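Local coordinates for periplasmic binding protein (Agrobacterium tumefaciens str. B6, PDB 5L9G), which binds the opine mannopine in the periplasm and probably delivers it to an ABC transporter for import, at residues A[80-85]-A[325-330]; A[85-88]-A[92-95]; A[170-173]-A[179-182]; A[185-190]-A[331-336]. One frame throughout, in Å; residues are numbered along the deposited sequence.

Contact 1: A[80-85]-A[325-330]; sequences GIADEP and NFWAKH. With MO0 (mannopine), chain C; EDO (1,2-ethanediol), chain F.
A water donates a hydrogen bond to A82 O at 2.7 Å, the shortest polar bond here, and a weak second one to W327 O. It thus bridges 80-85 and 325-330, which exchange no direct hydrogen bond. The rest of the contact is packing. W327 CB comes to 3.4 Å from A82 O, and A82 CB lies obliquely to the indole, 3.8 Å from W327 CD1. With chi1 at -69°, W327 holds CG beside its backbone N, and the indole leads away past A82 toward E164, to which NE1 is hydrogen-bonded. F326 CD2 covers one indole face, 3.6 Å above the W327 ring plane and offset toward the rim. At the other end of the contact, P85 CB meets A328 CB at 3.5 Å, tighter than usual van der Waals contact.

In this periplasmic binding protein, the turn from strand 76-80 into helix 84-89 also lines the ligand pocket. G80 N donates to OAB of mannopine at 2.8 Å, nearly straight with an N-H...O angle of 163°. OAB in turn donates to D83 OD2 at 2.9 Å, so one ligand hydroxyl is gripped by a backbone amide and a carboxylate. Q86 NE2 binds the other carboxylate oxygen, D83 OD1, a second-shell bond consistent with holding the D83 carboxylate in place. On helix 324-343, a 1,2-ethanediol, probably from the crystallisation liquor, makes weak bonds to A328 O and K329 O.

Contact 2: A[85-88]-A[92-95]; sequences PQAK and VLEK
The last turn of helix 84-89 and the chain that follows it are brought together at A87 and V92, whose CA atoms lie 5.3 Å apart. V92 N donates to A87 O at 3.0 Å, with an N-H...O angle of 161° and the donor tilted 25° from the carbonyl plane. This bond spans five residues, one more than an alpha-helical bond. Farther along, a water donates both to K88 O and to L93 O, the latter at 2.7 Å, and so ties the helix end to the outgoing chain.

Among the side chains, the methyl of A87 meets the branch point of L93, with A87 CB 3.9 Å from L93 CG. The L93 chi1 of -53° holds CG beside the backbone N and against the helix; L93 CD1 lies 4.0 Å from K88 N. V92 CB sits close to the oxygen its own amide binds, 3.4 Å from A87 O. On the outer side, K88 and K95 bring their like-charged ends to 6.2 Å between K88 NZ and K95 NZ. Salt bridges from K88 NZ to E84 and D113 probably offset that repulsion. The chain thus turns off the end of helix 84-89 with an i+5 to i bond back into its last turn, before backbone bonds of V92 with K258 and of E94 with I256 carry it beside strand 240-256 of the alpha/beta solute-binding fold.

Contact 3: A[170-173]-A[179-182]; sequences LGTP and EFLS
T172 and L170 both meet the ring of F180, but at different places. The hydroxyl of T172 lies over one face, OG1 being 3.5 Å above the F180 ring plane, offset toward the rim and nearest CG. Its methyl meets the start of the aromatic side chain instead, with T172 CG2 3.6 Å from F180 CB. L170 reaches the far end of the ring: its CD1 is 3.8 Å from F180 CZ, and the two side chains cross at about a right angle. The position of OG1 follows from the T172 chi1 of -54°, which sets the hydroxyl beside the backbone N, where it is hydrogen-bonded to A167 O. The hydroxyl donates to that carbonyl, so the oxygen rests on the ring without donating to it.

A167 belongs to helix 162-169, and the turn that brings T172 back to it is a Schellman motif: G171 has a positive phi of 101°, with two bonds back into the last turn. F180 is placed by the short helix 177-180, beyond which S182 OG donates to E179 O at 2.7 Å. Farther out, A189 of helix 184-197 touches both F180 and L170.

Contact 4: A[185-190]-A[331-336]; sequences EGRKAA and AKWASE
R187 lays its aliphatic chain across the six-membered ring of W333, and this pair makes up nearly the whole contact. Its carbons follow one another over the ring: R187 CB is 3.6 Å from W333 CZ2, CG lies 3.8 Å from W333 CH2 and also near CZ3, and CD ends over the face, 3.9 Å from the centroid of the W333 six-membered ring. The last is a CH-pi contact, which puts a CH2 carried on a charged side chain against the aromatic surface. The chain starts along this path because chi1, at -84°, sets CG beside the backbone N and anti to the carbonyl carbon, and it runs on extended through chi2 as far as CD.

Beyond CD the course changes. A bend at chi3 (-50°) lifts the guanidinium off the ring. R187 CZ stands 5.9 Å from the centroid of the same ring, so any cation-pi attraction is weak, and the guanidinium plane is 80° from that of the indole rather than stacked on it. What holds the charged end is backbone: R187 NH1 is hydrogen-bonded to L181 O and, weakly, to S182 O. W333 is extended toward its partner, with CG anti to the backbone N. This brings CZ2 of its six-membered ring to the other helix, W333 CZ2 lying 3.4 Å from R187 O.

With R187 and A334 as the closest CA pair at 8.6 Å, this is helix-helix packing at the surface in which an arginine-tryptophan pair joins the C-terminal helix 324-343 to helix 184-197.

Helix 324-343 connects contacts 1 and 4, whose centres are 13 Å apart: W327 CZ3 touches A334 CB at 3.4 Å, and F326 CE1 lies against R187 CD. Contacts 1 and 2 share P85 on helix 84-89, and their centres are 11 Å apart. Contact 1 alone of the four supplies residues of the mannopine pocket, G80 and D83. Contact 3 is tied to contact 4 by probable hydrogen bonds from R187 NH1 to L181 O (3.0 Å) and S182 O, with F180 CE2 packing on G186 O, and it meets contact 1 where F326 packs on L181. Contacts 2 and 3 do not touch, their nearest atoms being about 14 Å apart.

Contact 1: A[80-85]-A[325-330]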
loop_
_atom_site.group_PDB
_atom_site.type_symbol
_atom_site.label_atom_id
_atom_site.label_comp_id
_atom_site.label_asym_id
_atom_site.label_seq_id
_atom_site.Cartn_x
_atom_site.Cartn_y
_atom_site.Cartn_z
ATOM N N GLY A 80 -5.827 -0.776 2.469
ATOM C CA GLY A 80 -5.430 -1.256 1.150
ATOM C C GLY A 80 -6.614 -1.994 0.534
ATOM O O GLY A 80 -7.407 -2.626 1.252
ATOM N N ILE A 81 -6.760 -1.904 -0.796
ATOM C CA ILE A 81 -7.861 -2.555 -1.524
ATOM C C ILE A 81 -7.971 -4.057 -1.215
ATOM O O ILE A 81 -9.079 -4.604 -1.259
ATOM C CB ILE A 81 -7.759 -2.279 -3.058
ATOM C CG1 ILE A 81 -9.086 -2.607 -3.793
ATOM C CG2 ILE A 81 -6.535 -2.983 -3.693
ATOM C CD1 ILE A 81 -9.176 -2.188 -5.285
ATOM N N ALA A 82 -6.830 -4.728 -0.963
ATOM C CA ALA A 82 -6.812 -6.174 -0.714
ATOM C C ALA A 82 -7.174 -6.547 0.724
ATOM O O ALA A 82 -7.384 -7.729 0.991
ATOM C CB ALA A 82 -5.477 -6.781 -1.141
ATOM N N ASP A 83 -7.268 -5.553 1.652
ATOM C CA ASP A 83 -7.749 -5.828 3.016
ATOM C C ASP A 83 -9.258 -5.601 3.093
ATOM O O ASP A 83 -9.894 -6.056 4.045
ATOM C CB ASP A 83 -7.043 -4.935 4.064
ATOM C CG ASP A 83 -5.737 -5.512 4.564
ATOM O OD1 ASP A 83 -5.586 -6.756 4.546
ATOM O OD2 ASP A 83 -4.873 -4.724 4.984
ATOM N N GLU A 84 -9.829 -4.886 2.100
ATOM C CA GLU A 84 -11.259 -4.578 2.051
ATOM C C GLU A 84 -12.151 -5.850 2.105
ATOM O O GLU A 84 -13.075 -5.863 2.921
ATOM C CB GLU A 84 -11.593 -3.670 0.845
ATOM C CG GLU A 84 -13.054 -3.235 0.783
ATOM C CD GLU A 84 -14.019 -4.120 0.005
ATOM O OE1 GLU A 84 -15.236 -3.908 0.181
ATOM O OE2 GLU A 84 -13.588 -4.962 -0.817
ATOM N N PRO A 85 -11.894 -6.931 1.326
ATOM C CA PRO A 85 -12.778 -8.110 1.427
ATOM C C PRO A 85 -12.835 -8.742 2.823
ATOM O O PRO A 85 -13.938 -8.975 3.320
ATOM C CB PRO A 85 -12.227 -9.064 0.364
ATOM C CG PRO A 85 -11.477 -8.181 -0.607
ATOM C CD PRO A 85 -10.870 -7.120 0.271
ATOM N N ASN A 325 -9.399 -10.539 -5.072
ATOM C CA ASN A 325 -10.096 -11.835 -5.050
ATOM C C ASN A 325 -9.236 -12.918 -4.396
ATOM O O ASN A 325 -9.777 -13.740 -3.665
ATOM C CB ASN A 325 -10.542 -12.256 -6.452
ATOM C CG ASN A 325 -11.562 -11.340 -7.099
ATOM O OD1 ASN A 325 -11.574 -11.149 -8.320
ATOM N ND2 ASN A 325 -12.434 -10.737 -6.306
ATOM N N PHE A 326 -7.895 -12.889 -4.615
ATOM C CA PHE A 326 -6.978 -13.837 -3.983
ATOM C C PHE A 326 -7.008 -13.607 -2.467
ATOM O O PHE A 326 -7.142 -14.556 -1.692
ATOM C CB PHE A 326 -5.533 -13.658 -4.488
ATOM C CG PHE A 326 -4.539 -14.494 -3.710
ATOM C CD1 PHE A 326 -4.383 -15.854 -3.980
ATOM C CD2 PHE A 326 -3.788 -13.935 -2.681
ATOM C CE1 PHE A 326 -3.502 -16.634 -3.228
ATOM C CE2 PHE A 326 -2.910 -14.720 -1.928
ATOM C CZ PHE A 326 -2.772 -16.063 -2.209
ATOM N N TRP A 327 -6.844 -12.335 -2.058
ATOM C CA TRP A 327 -6.814 -11.930 -0.661
ATOM C C TRP A 327 -8.162 -12.145 0.037
ATOM O O TRP A 327 -8.175 -12.454 1.224
ATOM C CB TRP A 327 -6.271 -10.508 -0.539
ATOM C CG TRP A 327 -4.812 -10.506 -0.891
ATOM C CD1 TRP A 327 -4.263 -10.223 -2.108
ATOM C CD2 TRP A 327 -3.758 -11.051 -0.091
ATOM N NE1 TRP A 327 -2.908 -10.475 -2.085
ATOM C CE2 TRP A 327 -2.572 -10.988 -0.857
ATOM C CE3 TRP A 327 -3.688 -11.535 1.229
ATOM C CZ2 TRP A 327 -1.341 -11.435 -0.367
ATOM C CZ3 TRP A 327 -2.465 -11.963 1.717
ATOM C CH2 TRP A 327 -1.306 -11.891 0.933
ATOM N N ALA A 328 -9.273 -12.104 -0.707
ATOM C CA ALA A 328 -10.605 -12.389 -0.155
ATOM C C ALA A 328 -10.687 -13.855 0.320
ATOM O O ALA A 328 -11.333 -14.165 1.323
ATOM C CB ALA A 328 -11.668 -12.135 -1.218
ATOM N N LYS A 329 -10.016 -14.742 -0.402
ATOM C CA LYS A 329 -10.038 -16.174 -0.157
ATOM C C LYS A 329 -8.916 -16.686 0.765
ATOM O O LYS A 329 -9.168 -17.578 1.566
ATOM C CB LYS A 329 -10.008 -16.887 -1.530
ATOM C CG LYS A 329 -10.330 -18.340 -1.545
ATOM C CD LYS A 329 -10.300 -18.860 -2.986
ATOM C CE LYS A 329 -10.442 -20.344 -3.021
ATOM N NZ LYS A 329 -10.404 -20.864 -4.421
ATOM N N HIS A 330 -7.689 -16.143 0.658
ATOM C CA HIS A 330 -6.550 -16.708 1.384
ATOM C C HIS A 330 -5.859 -15.815 2.407
ATOM O O HIS A 330 -4.823 -16.234 2.937
ATOM C CB HIS A 330 -5.513 -17.223 0.371
ATOM C CG HIS A 330 -6.074 -18.246 -0.561
ATOM N ND1 HIS A 330 -6.348 -17.941 -1.879
ATOM C CD2 HIS A 330 -6.430 -19.530 -0.324
ATOM C CE1 HIS A 330 -6.826 -19.052 -2.414
ATOM N NE2 HIS A 330 -6.902 -20.035 -1.516
HETATM O OAB MO0 C . -5.131 -1.848 5.006
HETATM C CAF MO0 C . -4.343 -1.506 6.113
HETATM C CAG MO0 C . -2.903 -1.189 5.749
HETATM O OAC MO0 C . -2.147 -2.349 5.759
HETATM C CAH MO0 C . -2.741 -0.362 4.498
HETATM O OAM MO0 C . -3.470 0.807 4.560
HETATM C CAI MO0 C . -1.297 -0.079 4.081
HETATM O OAD MO0 C . -0.629 0.662 5.056
HETATM C CAJ MO0 C . -1.208 0.538 2.715
HETATM O OAE MO0 C . -1.795 -0.321 1.780
HETATM C CAK MO0 C . 0.209 0.950 2.289
HETATM N N MO0 C . 0.181 2.341 1.818
HETATM C CA MO0 C . 1.449 2.753 1.168
HETATM C C MO0 C . 2.260 3.610 2.110
HETATM O O MO0 C . 1.884 3.746 3.294
HETATM C CB MO0 C . 1.240 3.450 -0.156
HETATM C CG MO0 C . 0.779 4.883 0.001
HETATM C CD MO0 C . 0.100 5.421 -1.210
HETATM O OE1 MO0 C . 0.846 6.242 -2.066
HETATM N NE2 MO0 C . -1.087 5.193 -1.493
HETATM O OXT MO0 C . 3.355 4.143 1.744
HETATM C C1 EDO F . -12.743 -17.463 2.145
HETATM O O1 EDO F . -13.377 -16.842 1.024
HETATM C C2 EDO F . -12.021 -18.767 1.704
HETATM O O2 EDO F . -11.328 -19.384 2.781
HETATM O O HOH W 1 -9.177 -9.478 2.065
#

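Contact 2: A[85-88]-A[92-95]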
loop_
_atom_site.group_PDB
_atom_site.type_symbol
_atom_site.label_atom_id
_atom_site.label_comp_id
_atom_site.label_asym_id
_atom_site.label_seq_id
_atom_site.Cartn_x
_atom_site.Cartn_y
_atom_site.Cartn_z
ATOM N N PRO A 85 -11.894 -6.931 1.326
ATOM C CA PRO A 85 -12.778 -8.110 1.427
ATOM C C PRO A 85 -12.835 -8.742 2.823
ATOM O O PRO A 85 -13.938 -8.975 3.320
ATOM C CB PRO A 85 -12.227 -9.064 0.364
ATOM C CG PRO A 85 -11.477 -8.181 -0.607
ATOM C CD PRO A 85 -10.870 -7.120 0.271
ATOM N N GLN A 86 -11.671 -8.972 3.476
ATOM C CA GLN A 86 -11.655 -9.581 4.815
ATOM C C GLN A 86 -12.216 -8.647 5.902
ATOM O O GLN A 86 -12.863 -9.137 6.832
ATOM C CB GLN A 86 -10.271 -10.144 5.189
ATOM C CG GLN A 86 -9.136 -9.126 5.366
ATOM C CD GLN A 86 -7.844 -9.802 5.765
ATOM O OE1 GLN A 86 -7.823 -10.817 6.479
ATOM N NE2 GLN A 86 -6.740 -9.277 5.277
ATOM N N ALA A 87 -12.007 -7.313 5.765
ATOM C CA ALA A 87 -12.559 -6.328 6.710
ATOM C C ALA A 87 -14.087 -6.296 6.590
ATOM O O ALA A 87 -14.782 -6.332 7.614
ATOM C CB ALA A 87 -11.972 -4.947 6.446
ATOM N N LYS A 88 -14.609 -6.291 5.342
ATOM C CA LYS A 88 -16.054 -6.307 5.066
ATOM C C LYS A 88 -16.713 -7.598 5.600
ATOM O O LYS A 88 -17.795 -7.533 6.190
ATOM C CB LYS A 88 -16.307 -6.146 3.551
ATOM C CG LYS A 88 -17.789 -6.081 3.164
ATOM C CD LYS A 88 -18.016 -5.361 1.838
ATOM C CE LYS A 88 -17.630 -6.142 0.616
ATOM N NZ LYS A 88 -17.563 -5.259 -0.573
ATOM N N VAL A 92 -16.413 -5.135 9.848
ATOM C CA VAL A 92 -15.637 -3.978 10.314
ATOM C C VAL A 92 -16.009 -2.688 9.553
ATOM O O VAL A 92 -15.765 -1.588 10.053
ATOM C CB VAL A 92 -14.111 -4.308 10.268
ATOM C CG1 VAL A 92 -13.238 -3.128 10.702
ATOM C CG2 VAL A 92 -13.813 -5.525 11.131
ATOM N N LEU A 93 -16.645 -2.823 8.378
ATOM C CA LEU A 93 -16.925 -1.666 7.527
ATOM C C LEU A 93 -18.389 -1.295 7.370
ATOM O O LEU A 93 -19.241 -2.169 7.212
ATOM C CB LEU A 93 -16.296 -1.898 6.127
ATOM C CG LEU A 93 -14.799 -2.271 6.072
ATOM C CD1 LEU A 93 -14.311 -2.373 4.629
ATOM C CD2 LEU A 93 -13.917 -1.237 6.843
ATOM N N GLU A 94 -18.673 0.019 7.381
ATOM C CA GLU A 94 -19.998 0.566 7.111
ATOM C C GLU A 94 -20.199 0.512 5.599
ATOM O O GLU A 94 -19.228 0.707 4.856
ATOM C CB GLU A 94 -20.080 2.040 7.525
ATOM C CG GLU A 94 -20.341 2.282 8.999
ATOM C CD GLU A 94 -21.718 1.953 9.553
ATOM O OE1 GLU A 94 -21.847 1.928 10.798
ATOM O OE2 GLU A 94 -22.664 1.731 8.762
ATOM N N LYS A 95 -21.443 0.276 5.140
ATOM C CA LYS A 95 -21.748 0.328 3.708
ATOM C C LYS A 95 -21.827 1.822 3.366
ATOM O O LYS A 95 -22.428 2.592 4.125
ATOM C CB LYS A 95 -23.080 -0.384 3.375
ATOM C CG LYS A 95 -22.892 -1.718 2.664
ATOM C CD LYS A 95 -22.738 -2.862 3.660
ATOM C CE LYS A 95 -22.381 -4.175 3.013
ATOM N NZ LYS A 95 -21.789 -5.110 4.003
HETATM O O HOH W 2 -18.448 -4.766 7.136
#

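Contact 3: A[170-173]-A[179-182]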
loop_
_atom_site.group_PDB
_atom_site.type_symbol
_atom_site.label_atom_id
_atom_site.label_comp_id
_atom_site.label_asym_id
_atom_site.label_seq_id
_atom_site.Cartn_x
_atom_site.Cartn_y
_atom_site.Cartn_z
ATOM N N LEU A 170 10.303 -17.435 -7.806
ATOM C CA LEU A 170 10.255 -18.829 -8.255
ATOM C C LEU A 170 10.197 -18.961 -9.796
ATOM O O LEU A 170 10.277 -20.070 -10.314
ATOM C CB LEU A 170 9.059 -19.548 -7.594
ATOM C CG LEU A 170 9.193 -19.874 -6.090
ATOM C CD1 LEU A 170 7.856 -20.294 -5.513
ATOM C CD2 LEU A 170 10.226 -20.995 -5.851
ATOM N N GLY A 171 10.070 -17.833 -10.493
ATOM C CA GLY A 171 10.044 -17.782 -11.951
ATOM C C GLY A 171 8.666 -17.638 -12.561
ATOM O O GLY A 171 8.526 -17.724 -13.782
ATOM N N THR A 172 7.632 -17.412 -11.727
ATOM C CA THR A 172 6.262 -17.263 -12.215
ATOM C C THR A 172 6.168 -15.985 -13.053
ATOM O O THR A 172 6.519 -14.930 -12.551
ATOM C CB THR A 172 5.267 -17.210 -11.034
ATOM O OG1 THR A 172 5.464 -18.356 -10.207
ATOM C CG2 THR A 172 3.820 -17.150 -11.495
ATOM N N PRO A 173 5.659 -16.041 -14.305
ATOM C CA PRO A 173 5.497 -14.789 -15.075
ATOM C C PRO A 173 4.532 -13.832 -14.344
ATOM O O PRO A 173 3.612 -14.295 -13.652
ATOM C CB PRO A 173 4.934 -15.264 -16.423
ATOM C CG PRO A 173 5.226 -16.741 -16.476
ATOM C CD PRO A 173 5.170 -17.211 -15.064
ATOM N N GLU A 179 -2.537 -17.174 -10.715
ATOM C CA GLU A 179 -2.871 -18.492 -11.236
ATOM C C GLU A 179 -1.992 -19.492 -10.465
ATOM O O GLU A 179 -2.477 -20.532 -10.038
ATOM C CB GLU A 179 -2.575 -18.561 -12.740
ATOM C CG GLU A 179 -3.622 -17.873 -13.598
ATOM C CD GLU A 179 -3.395 -18.013 -15.091
ATOM O OE1 GLU A 179 -3.086 -19.138 -15.550
ATOM O OE2 GLU A 179 -3.519 -16.991 -15.805
ATOM N N PHE A 180 -0.711 -19.134 -10.238
ATOM C CA PHE A 180 0.251 -19.940 -9.484
ATOM C C PHE A 180 -0.206 -20.092 -8.033
ATOM O O PHE A 180 -0.165 -21.200 -7.499
ATOM C CB PHE A 180 1.660 -19.319 -9.533
ATOM C CG PHE A 180 2.712 -20.066 -8.742
ATOM C CD1 PHE A 180 3.259 -21.247 -9.225
ATOM C CD2 PHE A 180 3.136 -19.600 -7.504
ATOM C CE1 PHE A 180 4.226 -21.940 -8.494
ATOM C CE2 PHE A 180 4.100 -20.298 -6.770
ATOM C CZ PHE A 180 4.637 -21.463 -7.270
ATOM N N LEU A 181 -0.654 -18.974 -7.404
ATOM C CA LEU A 181 -1.125 -18.958 -6.017
ATOM C C LEU A 181 -2.566 -19.485 -5.850
ATOM O O LEU A 181 -3.050 -19.566 -4.717
ATOM C CB LEU A 181 -1.003 -17.542 -5.439
ATOM C CG LEU A 181 0.411 -16.965 -5.249
ATOM C CD1 LEU A 181 0.334 -15.530 -4.770
ATOM C CD2 LEU A 181 1.259 -17.817 -4.289
ATOM N N SER A 182 -3.250 -19.841 -6.973
ATOM C CA SER A 182 -4.621 -20.359 -6.945
ATOM C C SER A 182 -4.683 -21.795 -6.379
ATOM O O SER A 182 -5.750 -22.235 -5.938
ATOM C CB SER A 182 -5.261 -20.291 -8.333
ATOM O OG SER A 182 -4.854 -21.346 -9.194
#

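Contact 4: A[185-190]-A[331-336]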
loop_
_atom_site.group_PDB
_atom_site.type_symbol
_atom_site.label_atom_id
_atom_site.label_comp_id
_atom_site.label_asym_id
_atom_site.label_seq_id
_atom_site.Cartn_x
_atom_site.Cartn_y
_atom_site.Cartn_z
ATOM N N GLU A 185 -0.344 -26.236 -3.805
ATOM C CA GLU A 185 1.045 -26.478 -4.207
ATOM C C GLU A 185 1.804 -25.155 -4.362
ATOM O O GLU A 185 2.881 -25.003 -3.794
ATOM C CB GLU A 185 1.060 -27.280 -5.526
ATOM C CG GLU A 185 2.407 -27.864 -5.912
ATOM C CD GLU A 185 2.427 -28.642 -7.217
ATOM O OE1 GLU A 185 1.714 -28.239 -8.166
ATOM O OE2 GLU A 185 3.216 -29.610 -7.315
ATOM N N GLY A 186 1.236 -24.227 -5.128
ATOM C CA GLY A 186 1.818 -22.910 -5.375
ATOM C C GLY A 186 1.950 -22.054 -4.130
ATOM O O GLY A 186 2.971 -21.390 -3.934
ATOM N N ARG A 187 0.917 -22.065 -3.281
ATOM C CA ARG A 187 0.876 -21.324 -2.015
ATOM C C ARG A 187 1.945 -21.824 -1.045
ATOM O O ARG A 187 2.625 -21.019 -0.436
ATOM C CB ARG A 187 -0.526 -21.397 -1.395
ATOM C CG ARG A 187 -1.471 -20.343 -1.957
ATOM C CD ARG A 187 -2.786 -20.202 -1.199
ATOM N NE ARG A 187 -3.467 -21.478 -0.968
ATOM C CZ ARG A 187 -4.271 -22.091 -1.836
ATOM N NH1 ARG A 187 -4.509 -21.554 -3.026
ATOM N NH2 ARG A 187 -4.839 -23.247 -1.520
ATOM N N LYS A 188 2.144 -23.149 -0.975
ATOM C CA LYS A 188 3.151 -23.776 -0.121
ATOM C C LYS A 188 4.574 -23.504 -0.618
ATOM O O LYS A 188 5.464 -23.264 0.199
ATOM C CB LYS A 188 2.893 -25.286 0.016
ATOM C CG LYS A 188 1.776 -25.609 1.006
ATOM C CD LYS A 188 1.656 -27.106 1.262
ATOM C CE LYS A 188 0.784 -27.378 2.471
ATOM N NZ LYS A 188 0.863 -28.796 2.912
ATOM N N ALA A 189 4.784 -23.540 -1.954
ATOM C CA ALA A 189 6.095 -23.293 -2.562
ATOM C C ALA A 189 6.534 -21.832 -2.306
ATOM O O ALA A 189 7.715 -21.571 -2.068
ATOM C CB ALA A 189 6.038 -23.565 -4.054
ATOM N N ALA A 190 5.575 -20.891 -2.351
ATOM C CA ALA A 190 5.824 -19.465 -2.129
ATOM C C ALA A 190 6.284 -19.240 -0.678
ATOM O O ALA A 190 7.269 -18.539 -0.446
ATOM C CB ALA A 190 4.568 -18.662 -2.439
ATOM N N ALA A 331 -6.433 -14.636 2.741
ATOM C CA ALA A 331 -5.830 -13.724 3.726
ATOM C C ALA A 331 -5.512 -14.377 5.070
ATOM O O ALA A 331 -4.413 -14.178 5.581
ATOM C CB ALA A 331 -6.690 -12.497 3.925
ATOM N N LYS A 332 -6.449 -15.175 5.628
ATOM C CA LYS A 332 -6.249 -15.867 6.905
ATOM C C LYS A 332 -5.075 -16.848 6.825
ATOM O O LYS A 332 -4.192 -16.796 7.684
ATOM C CB LYS A 332 -7.534 -16.578 7.373
ATOM C CG LYS A 332 -8.630 -15.634 7.847
ATOM C CD LYS A 332 -9.866 -16.423 8.281
ATOM C CE LYS A 332 -10.975 -15.526 8.771
ATOM N NZ LYS A 332 -12.192 -16.304 9.126
ATOM N N TRP A 333 -5.024 -17.685 5.755
ATOM C CA TRP A 333 -3.918 -18.622 5.518
ATOM C C TRP A 333 -2.607 -17.825 5.428
ATOM O O TRP A 333 -1.615 -18.191 6.057
ATOM C CB TRP A 333 -4.117 -19.425 4.198
ATOM C CG TRP A 333 -2.841 -20.063 3.707
ATOM C CD1 TRP A 333 -2.284 -21.222 4.166
ATOM C CD2 TRP A 333 -1.894 -19.498 2.785
ATOM N NE1 TRP A 333 -1.059 -21.425 3.573
ATOM C CE2 TRP A 333 -0.801 -20.389 2.712
ATOM C CE3 TRP A 333 -1.883 -18.346 1.972
ATOM C CZ2 TRP A 333 0.301 -20.150 1.885
ATOM C CZ3 TRP A 333 -0.773 -18.086 1.193
ATOM C CH2 TRP A 333 0.304 -18.979 1.152
ATOM N N ALA A 334 -2.602 -16.780 4.582
ATOM C CA ALA A 334 -1.432 -15.939 4.328
ATOM C C ALA A 334 -0.881 -15.275 5.585
ATOM O O ALA A 334 0.323 -15.362 5.822
ATOM C CB ALA A 334 -1.735 -14.925 3.246
ATOM N N SER A 335 -1.761 -14.711 6.433
ATOM C CA SER A 335 -1.370 -14.070 7.694
ATOM C C SER A 335 -0.651 -15.048 8.628
ATOM O O SER A 335 0.465 -14.752 9.056
ATOM C CB SER A 335 -2.587 -13.467 8.396
ATOM O OG SER A 335 -3.088 -12.377 7.642
ATOM N N GLU A 336 -1.265 -16.224 8.899
ATOM C CA GLU A 336 -0.698 -17.255 9.764
ATOM C C GLU A 336 0.618 -17.835 9.222
ATOM O O GLU A 336 1.588 -17.917 9.973
ATOM C CB GLU A 336 -1.740 -18.365 10.073
ATOM C CG GLU A 336 -1.185 -19.552 10.849
ATOM C CD GLU A 336 -2.222 -20.491 11.429
ATOM O OE1 GLU A 336 -2.487 -21.548 10.812
ATOM O OE2 GLU A 336 -2.751 -20.179 12.519
#